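Local coordinates for protein aldehyde dehydrogenase 21 (ALDH21) (Physcomitrella patens subsp. patens, PDB 5N5S) that probably oxidises D-glyceraldehyde 3-phosphate to 3-phosphoglycerate without phosphorylation, using NADP(+), as a member of the aldehyde dehydrogenase family, at residues V182-P187 against F209-A214; F258-F263 against K281-L286; A394-T399 against F416-L421. All coordinates share one frame; numbering follows the deposited sequence.

Contact 1. Residues V182-P187 against F209-A214. With NAP (NADP nicotinamide-adenine-dinucleotide phosphate), chain G.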
loop_
_atom_site.group_PDB
_atom_site.type_symbol
_atom_site.label_atom_id
_atom_site.label_comp_id
_atom_site.label_asym_id
_atom_site.label_seq_id
_atom_site.Cartn_x
_atom_site.Cartn_y
_atom_site.Cartn_z
ATOM N N VAL B 182 12.867 -8.148 -22.776
ATOM C CA VAL B 182 12.668 -9.349 -21.983
ATOM C C VAL B 182 12.814 -10.591 -22.864
ATOM O O VAL B 182 12.294 -10.637 -23.980
ATOM C CB VAL B 182 11.291 -9.292 -21.252
ATOM C CG1 VAL B 182 11.083 -10.489 -20.330
ATOM C CG2 VAL B 182 11.113 -7.984 -20.476
ATOM N N SER B 183 13.529 -11.593 -22.355
ATOM C CA SER B 183 13.676 -12.885 -23.008
ATOM C C SER B 183 12.703 -13.835 -22.315
ATOM O O SER B 183 12.713 -13.953 -21.083
ATOM C CB SER B 183 15.101 -13.401 -22.887
ATOM O OG SER B 183 15.207 -14.660 -23.526
ATOM N N MET B 184 11.854 -14.498 -23.109
ATOM C CA MET B 184 10.860 -15.430 -22.587
ATOM C C MET B 184 11.037 -16.818 -23.153
ATOM O O MET B 184 11.153 -17.000 -24.365
ATOM C CB MET B 184 9.435 -14.928 -22.854
ATOM C CG MET B 184 9.154 -13.591 -22.262
ATOM S SD MET B 184 7.698 -12.901 -23.004
ATOM C CE MET B 184 7.529 -11.475 -22.016
ATOM N N VAL B 185 11.082 -17.796 -22.255
ATOM C CA VAL B 185 11.210 -19.208 -22.605
ATOM C C VAL B 185 10.108 -19.935 -21.822
ATOM O O VAL B 185 10.071 -19.854 -20.594
ATOM C CB VAL B 185 12.631 -19.772 -22.349
ATOM C CG1 VAL B 185 12.733 -21.208 -22.833
ATOM C CG2 VAL B 185 13.707 -18.915 -23.017
ATOM N N SER B 186 9.172 -20.570 -22.546
ATOM C CA SER B 186 7.999 -21.239 -21.977
ATOM C C SER B 186 8.001 -22.776 -22.180
ATOM O O SER B 186 8.662 -23.249 -23.107
ATOM C CB SER B 186 6.728 -20.610 -22.547
ATOM O OG SER B 186 6.749 -20.600 -23.967
ATOM N N PRO B 187 7.271 -23.578 -21.344
ATOM C CA PRO B 187 7.283 -25.039 -21.530
ATOM C C PRO B 187 6.170 -25.556 -22.453
ATOM O O PRO B 187 5.443 -24.758 -23.044
ATOM C CB PRO B 187 7.117 -25.552 -20.095
ATOM C CG PRO B 187 6.267 -24.532 -19.440
ATOM C CD PRO B 187 6.418 -23.218 -20.193
ATOM N N PHE B 209 9.581 -7.646 -26.111
ATOM C CA PHE B 209 10.006 -9.006 -25.802
ATOM C C PHE B 209 10.266 -9.906 -27.005
ATOM O O PHE B 209 9.768 -9.655 -28.110
ATOM C CB PHE B 209 8.988 -9.690 -24.855
ATOM C CG PHE B 209 7.620 -9.916 -25.461
ATOM C CD1 PHE B 209 7.348 -11.065 -26.204
ATOM C CD2 PHE B 209 6.594 -8.992 -25.270
ATOM C CE1 PHE B 209 6.086 -11.276 -26.753
ATOM C CE2 PHE B 209 5.326 -9.209 -25.810
ATOM C CZ PHE B 209 5.082 -10.347 -26.549
ATOM N N VAL B 210 11.029 -10.988 -26.760
ATOM C CA VAL B 210 11.326 -12.035 -27.739
ATOM C C VAL B 210 10.997 -13.345 -27.028
ATOM O O VAL B 210 11.620 -13.669 -26.007
ATOM C CB VAL B 210 12.764 -12.005 -28.348
ATOM C CG1 VAL B 210 12.868 -12.975 -29.524
ATOM C CG2 VAL B 210 13.157 -10.602 -28.803
ATOM N N LEU B 211 9.958 -14.044 -27.522
ATOM C CA LEU B 211 9.455 -15.288 -26.939
ATOM C C LEU B 211 9.862 -16.525 -27.728
ATOM O O LEU B 211 9.619 -16.601 -28.934
ATOM C CB LEU B 211 7.915 -15.228 -26.724
ATOM C CG LEU B 211 7.160 -16.545 -26.433
ATOM C CD1 LEU B 211 7.080 -16.843 -24.955
ATOM C CD2 LEU B 211 5.775 -16.497 -26.982
ATOM N N LYS B 212 10.479 -17.495 -27.024
ATOM C CA LYS B 212 10.875 -18.786 -27.552
ATOM C C LYS B 212 9.945 -19.837 -26.921
ATOM O O LYS B 212 10.209 -20.312 -25.809
ATOM C CB LYS B 212 12.363 -19.084 -27.271
ATOM C CG LYS B 212 12.869 -20.403 -27.860
ATOM C CD LYS B 212 13.271 -21.341 -26.729
ATOM C CE LYS B 212 13.444 -22.777 -27.148
ATOM N NZ LYS B 212 12.143 -23.427 -27.459
ATOM N N PRO B 213 8.818 -20.183 -27.593
ATOM C CA PRO B 213 7.939 -21.225 -27.038
ATOM C C PRO B 213 8.514 -22.622 -27.287
ATOM O O PRO B 213 9.453 -22.762 -28.077
ATOM C CB PRO B 213 6.618 -21.007 -27.780
ATOM C CG PRO B 213 7.008 -20.398 -29.084
ATOM C CD PRO B 213 8.336 -19.711 -28.915
ATOM N N ALA B 214 7.962 -23.656 -26.605
ATOM C CA ALA B 214 8.406 -25.041 -26.767
ATOM C C ALA B 214 8.137 -25.519 -28.199
ATOM O O ALA B 214 7.052 -25.270 -28.726
ATOM C CB ALA B 214 7.703 -25.935 -25.762
HETATM P PA NAP G . 12.017 -27.982 -20.467
HETATM O O1A NAP G . 13.094 -27.586 -19.527
HETATM O O2A NAP G . 12.337 -29.238 -21.285
HETATM O O5B NAP G . 11.771 -26.852 -21.572
HETATM C C5B NAP G . 11.167 -25.557 -21.382
HETATM C C4B NAP G . 11.622 -24.661 -22.510
HETATM O O4B NAP G . 13.055 -24.472 -22.447
HETATM C C3B NAP G . 11.320 -25.133 -23.936
HETATM O O3B NAP G . 10.871 -24.030 -24.719
HETATM C C2B NAP G . 12.670 -25.666 -24.413
HETATM O O2B NAP G . 12.852 -25.774 -25.841
HETATM C C1B NAP G . 13.615 -24.687 -23.729
HETATM N N9A NAP G . 15.038 -24.985 -23.578
HETATM C C8A NAP G . 15.602 -26.144 -23.112
HETATM N N7A NAP G . 16.908 -26.102 -23.016
HETATM C C5A NAP G . 17.230 -24.823 -23.446
HETATM C C6A NAP G . 18.459 -24.137 -23.563
HETATM N N6A NAP G . 19.636 -24.662 -23.217
HETATM N N1A NAP G . 18.430 -22.862 -24.023
HETATM C C2A NAP G . 17.247 -22.318 -24.337
HETATM N N3A NAP G . 16.026 -22.864 -24.263
HETATM C C4A NAP G . 16.086 -24.125 -23.804
HETATM O O3 NAP G . 10.542 -28.241 -19.907
HETATM P PN NAP G . 9.194 -28.859 -20.509
HETATM O O1N NAP G . 9.381 -30.311 -20.729
HETATM O O2N NAP G . 8.739 -28.020 -21.639
HETATM O O5D NAP G . 8.218 -28.656 -19.261
HETATM C C5D NAP G . 8.259 -29.540 -18.112
HETATM C C4D NAP G . 8.891 -28.887 -16.901
HETATM O O4D NAP G . 8.349 -27.556 -16.718
HETATM C C3D NAP G . 8.614 -29.596 -15.578
HETATM O O3D NAP G . 9.761 -29.613 -14.733
HETATM C C2D NAP G . 7.483 -28.745 -15.004
HETATM O O2D NAP G . 7.291 -28.834 -13.599
HETATM C C1D NAP G . 8.016 -27.329 -15.364
HETATM N N1N NAP G . 6.894 -26.302 -15.307
HETATM C C2N NAP G . 6.946 -25.246 -14.371
HETATM C C3N NAP G . 5.852 -24.405 -14.253
HETATM C C7N NAP G . 5.703 -23.316 -13.207
HETATM O O7N NAP G . 4.745 -22.517 -13.286
HETATM N N7N NAP G . 6.635 -23.223 -12.252
HETATM C C4N NAP G . 4.748 -24.623 -15.079
HETATM C C5N NAP G . 4.737 -25.666 -15.991
HETATM C C6N NAP G . 5.820 -26.487 -16.096
HETATM P P2B NAP G . 12.350 -26.991 -26.754
HETATM O O1X NAP G . 11.315 -27.881 -26.109
HETATM O O2X NAP G . 13.633 -27.744 -27.184
HETATM O O3X NAP G . 11.800 -26.190 -27.933
#
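M184 meets F209 in a Met-aromatic contact, SD 4.3 Å from the ring centroid and oblique to the ring, while M184 CE lies 3.7 Å from F209 CB. On the same face, M184 CB packs against L211 CD1. At the strand ends the contact turns to NADP. K212 NZ bonds to O3X of the 2'-phosphate (2.8 Å), to the ribose oxygens O2B and O3B, and back to P213 O, and O3B donates to S186 O (2.8 Å). CG of K212 leaves trans to the main-chain nitrogen (chi1 -177°), a bend at chi2 lays CD beside V185 CG1, and a second at chi4 turns NZ toward the phosphate. Behind this shell lies parallel pairing: K212 N reaches M184 O at 2.8 Å and 176°, whereas the last rung, S186 N to K212 O, is weak at 3.4 Å. Strand 182-185, helix 193-205 and strand 209-212 make a beta-alpha-beta crossover of the Rossmann-type domain; the helix covers the M184 face, strand 239-241 lies beside 209-212 and strand 260-264 beside 182-185.

Contact 2. Residues F258-F263 against K281-L286. With NAP (NADP nicotinamide-adenine-dinucleotide phosphate), chain G.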
loop_
_atom_site.group_PDB
_atom_site.type_symbol
_atom_site.label_atom_id
_atom_site.label_comp_id
_atom_site.label_asym_id
_atom_site.label_seq_id
_atom_site.Cartn_x
_atom_site.Cartn_y
_atom_site.Cartn_z
ATOM N N PHE B 258 19.180 -8.238 -23.559
ATOM C CA PHE B 258 18.007 -8.522 -22.746
ATOM C C PHE B 258 18.340 -8.084 -21.316
ATOM O O PHE B 258 19.432 -8.390 -20.811
ATOM C CB PHE B 258 17.673 -10.016 -22.747
ATOM C CG PHE B 258 17.175 -10.646 -24.027
ATOM C CD1 PHE B 258 15.953 -10.270 -24.576
ATOM C CD2 PHE B 258 17.854 -11.716 -24.603
ATOM C CE1 PHE B 258 15.447 -10.917 -25.710
ATOM C CE2 PHE B 258 17.337 -12.372 -25.721
ATOM C CZ PHE B 258 16.135 -11.969 -26.264
ATOM N N LYS B 259 17.403 -7.368 -20.665
ATOM C CA LYS B 259 17.581 -6.898 -19.291
ATOM C C LYS B 259 16.975 -7.880 -18.282
ATOM O O LYS B 259 17.291 -7.827 -17.091
ATOM C CB LYS B 259 17.037 -5.467 -19.118
ATOM C CG LYS B 259 17.771 -4.400 -19.963
ATOM C CD LYS B 259 19.259 -4.176 -19.578
ATOM C CE LYS B 259 19.577 -3.317 -18.349
ATOM N NZ LYS B 259 19.184 -1.891 -18.517
ATOM N N LEU B 260 16.137 -8.799 -18.776
ATOM C CA LEU B 260 15.499 -9.832 -17.979
ATOM C C LEU B 260 15.290 -11.105 -18.789
ATOM O O LEU B 260 14.931 -11.046 -19.968
ATOM C CB LEU B 260 14.152 -9.329 -17.396
ATOM C CG LEU B 260 13.221 -10.368 -16.719
ATOM C CD1 LEU B 260 13.633 -10.642 -15.279
ATOM C CD2 LEU B 260 11.788 -9.926 -16.768
ATOM N N LEU B 261 15.512 -12.245 -18.138
ATOM C CA LEU B 261 15.228 -13.567 -18.654
ATOM C C LEU B 261 14.148 -14.169 -17.738
ATOM O O LEU B 261 14.340 -14.271 -16.521
ATOM C CB LEU B 261 16.488 -14.472 -18.687
ATOM C CG LEU B 261 16.252 -15.999 -18.831
ATOM C CD1 LEU B 261 15.662 -16.362 -20.205
ATOM C CD2 LEU B 261 17.526 -16.770 -18.584
ATOM N N THR B 262 13.005 -14.514 -18.317
ATOM C CA THR B 262 11.928 -15.163 -17.571
ATOM C C THR B 262 11.732 -16.549 -18.179
ATOM O O THR B 262 11.395 -16.684 -19.358
ATOM C CB THR B 262 10.666 -14.276 -17.400
ATOM O OG1 THR B 262 9.659 -15.016 -16.711
ATOM C CG2 THR B 262 10.125 -13.699 -18.706
ATOM N N PHE B 263 12.043 -17.571 -17.384
ATOM C CA PHE B 263 11.968 -18.966 -17.793
ATOM C C PHE B 263 10.966 -19.774 -16.997
ATOM O O PHE B 263 10.929 -19.696 -15.766
ATOM C CB PHE B 263 13.366 -19.609 -17.703
ATOM C CG PHE B 263 13.439 -21.096 -17.980
ATOM C CD1 PHE B 263 13.602 -21.575 -19.276
ATOM C CD2 PHE B 263 13.362 -22.019 -16.944
ATOM C CE1 PHE B 263 13.679 -22.949 -19.531
ATOM C CE2 PHE B 263 13.434 -23.393 -17.206
ATOM C CZ PHE B 263 13.601 -23.843 -18.497
ATOM N N LYS B 281 18.541 -9.686 -15.000
ATOM C CA LYS B 281 17.727 -10.221 -13.925
ATOM C C LYS B 281 17.120 -11.542 -14.426
ATOM O O LYS B 281 16.985 -11.755 -15.633
ATOM C CB LYS B 281 16.652 -9.224 -13.442
ATOM C CG LYS B 281 17.220 -8.069 -12.621
ATOM C CD LYS B 281 16.138 -7.251 -11.903
ATOM C CE LYS B 281 16.684 -5.930 -11.398
ATOM N NZ LYS B 281 15.733 -5.233 -10.496
ATOM N N VAL B 282 16.805 -12.440 -13.493
ATOM C CA VAL B 282 16.276 -13.764 -13.797
ATOM C C VAL B 282 15.024 -14.074 -12.951
ATOM O O VAL B 282 14.951 -13.706 -11.773
ATOM C CB VAL B 282 17.433 -14.802 -13.640
ATOM C CG1 VAL B 282 16.963 -16.152 -13.122
ATOM C CG2 VAL B 282 18.218 -14.954 -14.936
ATOM N N VAL B 283 14.029 -14.705 -13.602
ATOM C CA VAL B 283 12.780 -15.214 -13.034
ATOM C C VAL B 283 12.778 -16.692 -13.420
ATOM O O VAL B 283 12.939 -17.010 -14.609
ATOM C CB VAL B 283 11.520 -14.470 -13.572
ATOM C CG1 VAL B 283 10.225 -15.105 -13.042
ATOM C CG2 VAL B 283 11.565 -12.987 -13.222
ATOM N N MET B 284 12.648 -17.588 -12.424
ATOM C CA MET B 284 12.660 -19.046 -12.609
ATOM C C MET B 284 11.412 -19.734 -12.083
ATOM O O MET B 284 11.214 -19.814 -10.871
ATOM C CB MET B 284 13.925 -19.684 -11.988
ATOM C CG MET B 284 15.201 -19.370 -12.735
ATOM S SD MET B 284 15.284 -20.237 -14.300
ATOM C CE MET B 284 16.204 -19.046 -15.289
ATOM N N GLU B 285 10.581 -20.249 -12.993
ATOM C CA GLU B 285 9.372 -21.008 -12.664
ATOM C C GLU B 285 9.679 -22.456 -13.049
ATOM O O GLU B 285 9.596 -22.814 -14.224
ATOM C CB GLU B 285 8.152 -20.448 -13.433
ATOM C CG GLU B 285 7.602 -19.136 -12.880
ATOM C CD GLU B 285 6.970 -19.196 -11.495
ATOM O OE1 GLU B 285 7.004 -18.168 -10.785
ATOM O OE2 GLU B 285 6.474 -20.276 -11.102
ATOM N N LEU B 286 10.129 -23.265 -12.080
ATOM C CA LEU B 286 10.581 -24.639 -12.351
ATOM C C LEU B 286 9.646 -25.723 -11.781
ATOM O O LEU B 286 8.497 -25.422 -11.462
ATOM C CB LEU B 286 12.046 -24.822 -11.893
ATOM C CG LEU B 286 12.969 -23.616 -12.184
ATOM C CD1 LEU B 286 14.164 -23.631 -11.331
ATOM C CD2 LEU B 286 13.370 -23.538 -13.635
HETATM P PA NAP G . 12.017 -27.982 -20.467
HETATM O O1A NAP G . 13.094 -27.586 -19.527
HETATM O O2A NAP G . 12.337 -29.238 -21.285
HETATM O O5B NAP G . 11.771 -26.852 -21.572
HETATM C C5B NAP G . 11.167 -25.557 -21.382
HETATM C C4B NAP G . 11.622 -24.661 -22.510
HETATM O O4B NAP G . 13.055 -24.472 -22.447
HETATM C C3B NAP G . 11.320 -25.133 -23.936
HETATM O O3B NAP G . 10.871 -24.030 -24.719
HETATM C C2B NAP G . 12.670 -25.666 -24.413
HETATM O O2B NAP G . 12.852 -25.774 -25.841
HETATM C C1B NAP G . 13.615 -24.687 -23.729
HETATM N N9A NAP G . 15.038 -24.985 -23.578
HETATM C C8A NAP G . 15.602 -26.144 -23.112
HETATM N N7A NAP G . 16.908 -26.102 -23.016
HETATM C C5A NAP G . 17.230 -24.823 -23.446
HETATM C C6A NAP G . 18.459 -24.137 -23.563
HETATM N N6A NAP G . 19.636 -24.662 -23.217
HETATM N N1A NAP G . 18.430 -22.862 -24.023
HETATM C C2A NAP G . 17.247 -22.318 -24.337
HETATM N N3A NAP G . 16.026 -22.864 -24.263
HETATM C C4A NAP G . 16.086 -24.125 -23.804
HETATM O O3 NAP G . 10.542 -28.241 -19.907
HETATM P PN NAP G . 9.194 -28.859 -20.509
HETATM O O1N NAP G . 9.381 -30.311 -20.729
HETATM O O2N NAP G . 8.739 -28.020 -21.639
HETATM O O5D NAP G . 8.218 -28.656 -19.261
HETATM C C5D NAP G . 8.259 -29.540 -18.112
HETATM C C4D NAP G . 8.891 -28.887 -16.901
HETATM O O4D NAP G . 8.349 -27.556 -16.718
HETATM C C3D NAP G . 8.614 -29.596 -15.578
HETATM O O3D NAP G . 9.761 -29.613 -14.733
HETATM C C2D NAP G . 7.483 -28.745 -15.004
HETATM O O2D NAP G . 7.291 -28.834 -13.599
HETATM C C1D NAP G . 8.016 -27.329 -15.364
HETATM N N1N NAP G . 6.894 -26.302 -15.307
HETATM C C2N NAP G . 6.946 -25.246 -14.371
HETATM C C3N NAP G . 5.852 -24.405 -14.253
HETATM C C7N NAP G . 5.703 -23.316 -13.207
HETATM O O7N NAP G . 4.745 -22.517 -13.286
HETATM N N7N NAP G . 6.635 -23.223 -12.252
HETATM C C4N NAP G . 4.748 -24.623 -15.079
HETATM C C5N NAP G . 4.737 -25.666 -15.991
HETATM C C6N NAP G . 5.820 -26.487 -16.096
HETATM P P2B NAP G . 12.350 -26.991 -26.754
HETATM O O1X NAP G . 11.315 -27.881 -26.109
HETATM O O2X NAP G . 13.633 -27.744 -27.184
HETATM O O3X NAP G . 11.800 -26.190 -27.933
#
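F263 and M284 cross obliquely on one face of the parallel strand pair, SD of M284 standing 3.7 Å from F263 CD2 and well off the ring normal. M284 reaches it because its chain folds back at chi2 (-72°). L286 comes from another direction: its CD2 meets the ring edge in plane, 3.6 Å from F263 CE2. F263 CE1 approaches O4B of the adenosine ribose (3.3 Å), near the ring plane. Cutting F263 back to an alanine is likely to leave M284 SD and L286 CD2 without their shared aromatic partner and open a gap beside the ribose. On the opposite face T262 OG1, hydrogen-bonded to K198 NZ, rests against V283 CB and CG1, and L260 CD1 packs on V283 CG2 at 3.7 Å. The backbone fixes this register: F263 N bonds to V283 O at 179°, and E285 N to F263 O at 2.8 Å. That last rung sets the strand end where the nicotinamide amide docks, N7N donating to L286 O (3.0 Å) and to E285 OE2 (3.2 Å); E285 is probably the active-site glutamate. Backbone bonds set the pairing, apolar side chains pack on both faces, and L286 O with the E285 carboxylate takes the carboxamide N-H groups.

Contact 3. Residues A394-T399 against F416-L421. With NAP (NADP nicotinamide-adenine-dinucleotide phosphate), chain G.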
loop_
_atom_site.group_PDB
_atom_site.type_symbol
_atom_site.label_atom_id
_atom_site.label_comp_id
_atom_site.label_asym_id
_atom_site.label_seq_id
_atom_site.Cartn_x
_atom_site.Cartn_y
_atom_site.Cartn_z
ATOM N N ALA B 394 1.762 -44.242 -25.882
ATOM C CA ALA B 394 1.915 -42.946 -25.221
ATOM C C ALA B 394 1.023 -42.860 -23.970
ATOM O O ALA B 394 1.205 -41.969 -23.140
ATOM C CB ALA B 394 1.577 -41.820 -26.189
ATOM N N PHE B 395 0.067 -43.795 -23.844
ATOM C CA PHE B 395 -0.883 -43.865 -22.739
ATOM C C PHE B 395 -0.335 -44.656 -21.572
ATOM O O PHE B 395 0.183 -45.761 -21.746
ATOM C CB PHE B 395 -2.216 -44.479 -23.198
ATOM C CG PHE B 395 -3.072 -43.592 -24.066
ATOM C CD1 PHE B 395 -3.946 -42.675 -23.500
ATOM C CD2 PHE B 395 -3.021 -43.689 -25.451
ATOM C CE1 PHE B 395 -4.744 -41.858 -24.304
ATOM C CE2 PHE B 395 -3.822 -42.873 -26.254
ATOM C CZ PHE B 395 -4.678 -41.963 -25.675
ATOM N N ILE B 396 -0.471 -44.080 -20.376
ATOM C CA ILE B 396 -0.055 -44.684 -19.116
ATOM C C ILE B 396 -1.207 -44.579 -18.106
ATOM O O ILE B 396 -1.727 -43.486 -17.852
ATOM C CB ILE B 396 1.318 -44.140 -18.622
ATOM C CG1 ILE B 396 1.809 -44.861 -17.365
ATOM C CG2 ILE B 396 1.342 -42.643 -18.447
ATOM C CD1 ILE B 396 2.968 -45.745 -17.649
ATOM N N GLU B 397 -1.642 -45.742 -17.595
ATOM C CA GLU B 397 -2.753 -45.879 -16.653
ATOM C C GLU B 397 -2.585 -45.030 -15.384
ATOM O O GLU B 397 -1.468 -44.966 -14.857
ATOM C CB GLU B 397 -2.929 -47.349 -16.245
ATOM C CG GLU B 397 -3.498 -48.251 -17.324
ATOM C CD GLU B 397 -3.869 -49.654 -16.879
ATOM O OE1 GLU B 397 -4.874 -50.187 -17.400
ATOM O OE2 GLU B 397 -3.163 -50.220 -16.012
ATOM N N PRO B 398 -3.679 -44.419 -14.847
ATOM C CA PRO B 398 -3.558 -43.682 -13.577
ATOM C C PRO B 398 -3.112 -44.652 -12.477
ATOM O O PRO B 398 -3.726 -45.699 -12.271
ATOM C CB PRO B 398 -4.969 -43.123 -13.349
ATOM C CG PRO B 398 -5.644 -43.204 -14.670
ATOM C CD PRO B 398 -5.072 -44.408 -15.332
ATOM N N THR B 399 -1.970 -44.336 -11.852
ATOM C CA THR B 399 -1.284 -45.172 -10.874
ATOM C C THR B 399 -1.287 -44.599 -9.457
ATOM O O THR B 399 -1.105 -43.393 -9.271
ATOM C CB THR B 399 0.151 -45.421 -11.385
ATOM O OG1 THR B 399 0.102 -45.832 -12.752
ATOM C CG2 THR B 399 0.905 -46.454 -10.579
ATOM N N PHE B 416 5.943 -36.070 -12.955
ATOM C CA PHE B 416 5.294 -35.392 -14.091
ATOM C C PHE B 416 4.478 -36.402 -14.934
ATOM O O PHE B 416 4.535 -36.400 -16.164
ATOM C CB PHE B 416 6.339 -34.602 -14.917
ATOM C CG PHE B 416 5.821 -33.405 -15.674
ATOM C CD1 PHE B 416 5.515 -32.221 -15.013
ATOM C CD2 PHE B 416 5.692 -33.440 -17.057
ATOM C CE1 PHE B 416 5.044 -31.110 -15.717
ATOM C CE2 PHE B 416 5.233 -32.326 -17.761
ATOM C CZ PHE B 416 4.920 -31.164 -17.086
ATOM N N GLY B 417 3.749 -37.270 -14.227
ATOM C CA GLY B 417 2.925 -38.332 -14.795
ATOM C C GLY B 417 1.705 -38.663 -13.953
ATOM O O GLY B 417 1.554 -38.103 -12.861
ATOM N N PRO B 418 0.799 -39.568 -14.428
ATOM C CA PRO B 418 -0.398 -39.892 -13.632
ATOM C C PRO B 418 -0.091 -40.925 -12.544
ATOM O O PRO B 418 -0.602 -42.041 -12.566
ATOM C CB PRO B 418 -1.405 -40.383 -14.685
ATOM C CG PRO B 418 -0.572 -40.893 -15.813
ATOM C CD PRO B 418 0.827 -40.340 -15.690
ATOM N N VAL B 419 0.778 -40.531 -11.594
ATOM C CA VAL B 419 1.252 -41.353 -10.473
ATOM C C VAL B 419 1.083 -40.563 -9.157
ATOM O O VAL B 419 1.524 -39.415 -9.059
ATOM C CB VAL B 419 2.733 -41.818 -10.681
ATOM C CG1 VAL B 419 3.198 -42.733 -9.550
ATOM C CG2 VAL B 419 2.933 -42.496 -12.037
ATOM N N VAL B 420 0.433 -41.182 -8.158
ATOM C CA VAL B 420 0.233 -40.590 -6.834
ATOM C C VAL B 420 0.838 -41.547 -5.810
ATOM O O VAL B 420 0.565 -42.738 -5.851
ATOM C CB VAL B 420 -1.250 -40.229 -6.530
ATOM C CG1 VAL B 420 -1.427 -39.724 -5.096
ATOM C CG2 VAL B 420 -1.760 -39.186 -7.513
ATOM N N LEU B 421 1.690 -41.020 -4.927
ATOM C CA LEU B 421 2.360 -41.777 -3.880
ATOM C C LEU B 421 1.610 -41.613 -2.559
ATOM O O LEU B 421 1.588 -40.514 -1.993
ATOM C CB LEU B 421 3.809 -41.294 -3.766
ATOM C CG LEU B 421 4.902 -42.060 -4.522
ATOM C CD1 LEU B 421 4.531 -42.363 -5.972
ATOM C CD2 LEU B 421 6.176 -41.272 -4.507
HETATM P PA NAP G . 12.017 -27.982 -20.467
HETATM O O1A NAP G . 13.094 -27.586 -19.527
HETATM O O2A NAP G . 12.337 -29.238 -21.285
HETATM O O5B NAP G . 11.771 -26.852 -21.572
HETATM C C5B NAP G . 11.167 -25.557 -21.382
HETATM C C4B NAP G . 11.622 -24.661 -22.510
HETATM O O4B NAP G . 13.055 -24.472 -22.447
HETATM C C3B NAP G . 11.320 -25.133 -23.936
HETATM O O3B NAP G . 10.871 -24.030 -24.719
HETATM C C2B NAP G . 12.670 -25.666 -24.413
HETATM O O2B NAP G . 12.852 -25.774 -25.841
HETATM C C1B NAP G . 13.615 -24.687 -23.729
HETATM N N9A NAP G . 15.038 -24.985 -23.578
HETATM C C8A NAP G . 15.602 -26.144 -23.112
HETATM N N7A NAP G . 16.908 -26.102 -23.016
HETATM C C5A NAP G . 17.230 -24.823 -23.446
HETATM C C6A NAP G . 18.459 -24.137 -23.563
HETATM N N6A NAP G . 19.636 -24.662 -23.217
HETATM N N1A NAP G . 18.430 -22.862 -24.023
HETATM C C2A NAP G . 17.247 -22.318 -24.337
HETATM N N3A NAP G . 16.026 -22.864 -24.263
HETATM C C4A NAP G . 16.086 -24.125 -23.804
HETATM O O3 NAP G . 10.542 -28.241 -19.907
HETATM P PN NAP G . 9.194 -28.859 -20.509
HETATM O O1N NAP G . 9.381 -30.311 -20.729
HETATM O O2N NAP G . 8.739 -28.020 -21.639
HETATM O O5D NAP G . 8.218 -28.656 -19.261
HETATM C C5D NAP G . 8.259 -29.540 -18.112
HETATM C C4D NAP G . 8.891 -28.887 -16.901
HETATM O O4D NAP G . 8.349 -27.556 -16.718
HETATM C C3D NAP G . 8.614 -29.596 -15.578
HETATM O O3D NAP G . 9.761 -29.613 -14.733
HETATM C C2D NAP G . 7.483 -28.745 -15.004
HETATM O O2D NAP G . 7.291 -28.834 -13.599
HETATM C C1D NAP G . 8.016 -27.329 -15.364
HETATM N N1N NAP G . 6.894 -26.302 -15.307
HETATM C C2N NAP G . 6.946 -25.246 -14.371
HETATM C C3N NAP G . 5.852 -24.405 -14.253
HETATM C C7N NAP G . 5.703 -23.316 -13.207
HETATM O O7N NAP G . 4.745 -22.517 -13.286
HETATM N N7N NAP G . 6.635 -23.223 -12.252
HETATM C C4N NAP G . 4.748 -24.623 -15.079
HETATM C C5N NAP G . 4.737 -25.666 -15.991
HETATM C C6N NAP G . 5.820 -26.487 -16.096
HETATM P P2B NAP G . 12.350 -26.991 -26.754
HETATM O O1X NAP G . 11.315 -27.881 -26.109
HETATM O O2X NAP G . 13.633 -27.744 -27.184
HETATM O O3X NAP G . 11.800 -26.190 -27.933
#
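T399 and V419 form a parallel beta bridge, CA to CA 4.6 Å, in which T399 N donates to P418 O (2.8 Å, 171°) and V420 N to T399 O (2.9 Å). P418 is the centre of an inverse gamma turn, with V419 N bonding weakly back to G417 O, so the chain bends just before strand 419-425 begins and presents the P418 carbonyl to T399. The proline ring carries most of the side-chain contact. It meets I396 at about a right angle, with CD of P418 3.6 Å from I396 CG2 and CG of P418 3.5 Å from I396 O. CG2 of I396 sits between the backbone N and the carbonyl carbon, since CG1 is anti to N (chi1 -175°), and that brings the methyl to the CG-CD edge of the pyrrolidine, near the ring plane. Beyond the ring, T399 CB and V419 CG2 come within 4.1 Å. T399 OG1 turns back to its own segment and donates to E397 O (2.8 Å), which helps set the rotation of the hydroxyl where the chain passes P398; a weak bond with G389 N adds to this. F416, at the far end of its segment, turns one ring face to the nicotinamide ribose, its CE1 3.5 Å from C2D of NADP. The bridge joins strands 395-402 and 419-425 of the larger mixed sheet. Helix 365-380 packs on I396 and V419, whereas helix 301-313 lies against P398, P418 and V420.

How the contacts relate
Contacts 1 and 2 are neighbours in one sheet through strands 182-185 and 260-264, S183 N probably bonding to L260 O and S183 O to T262 N (both 2.8 Å), with centres about 10 Å apart. Contact 3 belongs to a different sheet, its centre about 29 Å from that of contact 1 and about 31 Å from that of contact 2. All three are largely buried, though contact 1 alone has every touching residue so. Each pairs parallel strands, but contact 3 has a single bridge and a smaller interface. NADP touches all three: contact 1 hydrogen-bonds its phosphorylated adenosine ribose through the K212 ammonium and S186 carbonyl, contact 2 its carboxamide, and contact 3 packs on its nicotinamide ribose.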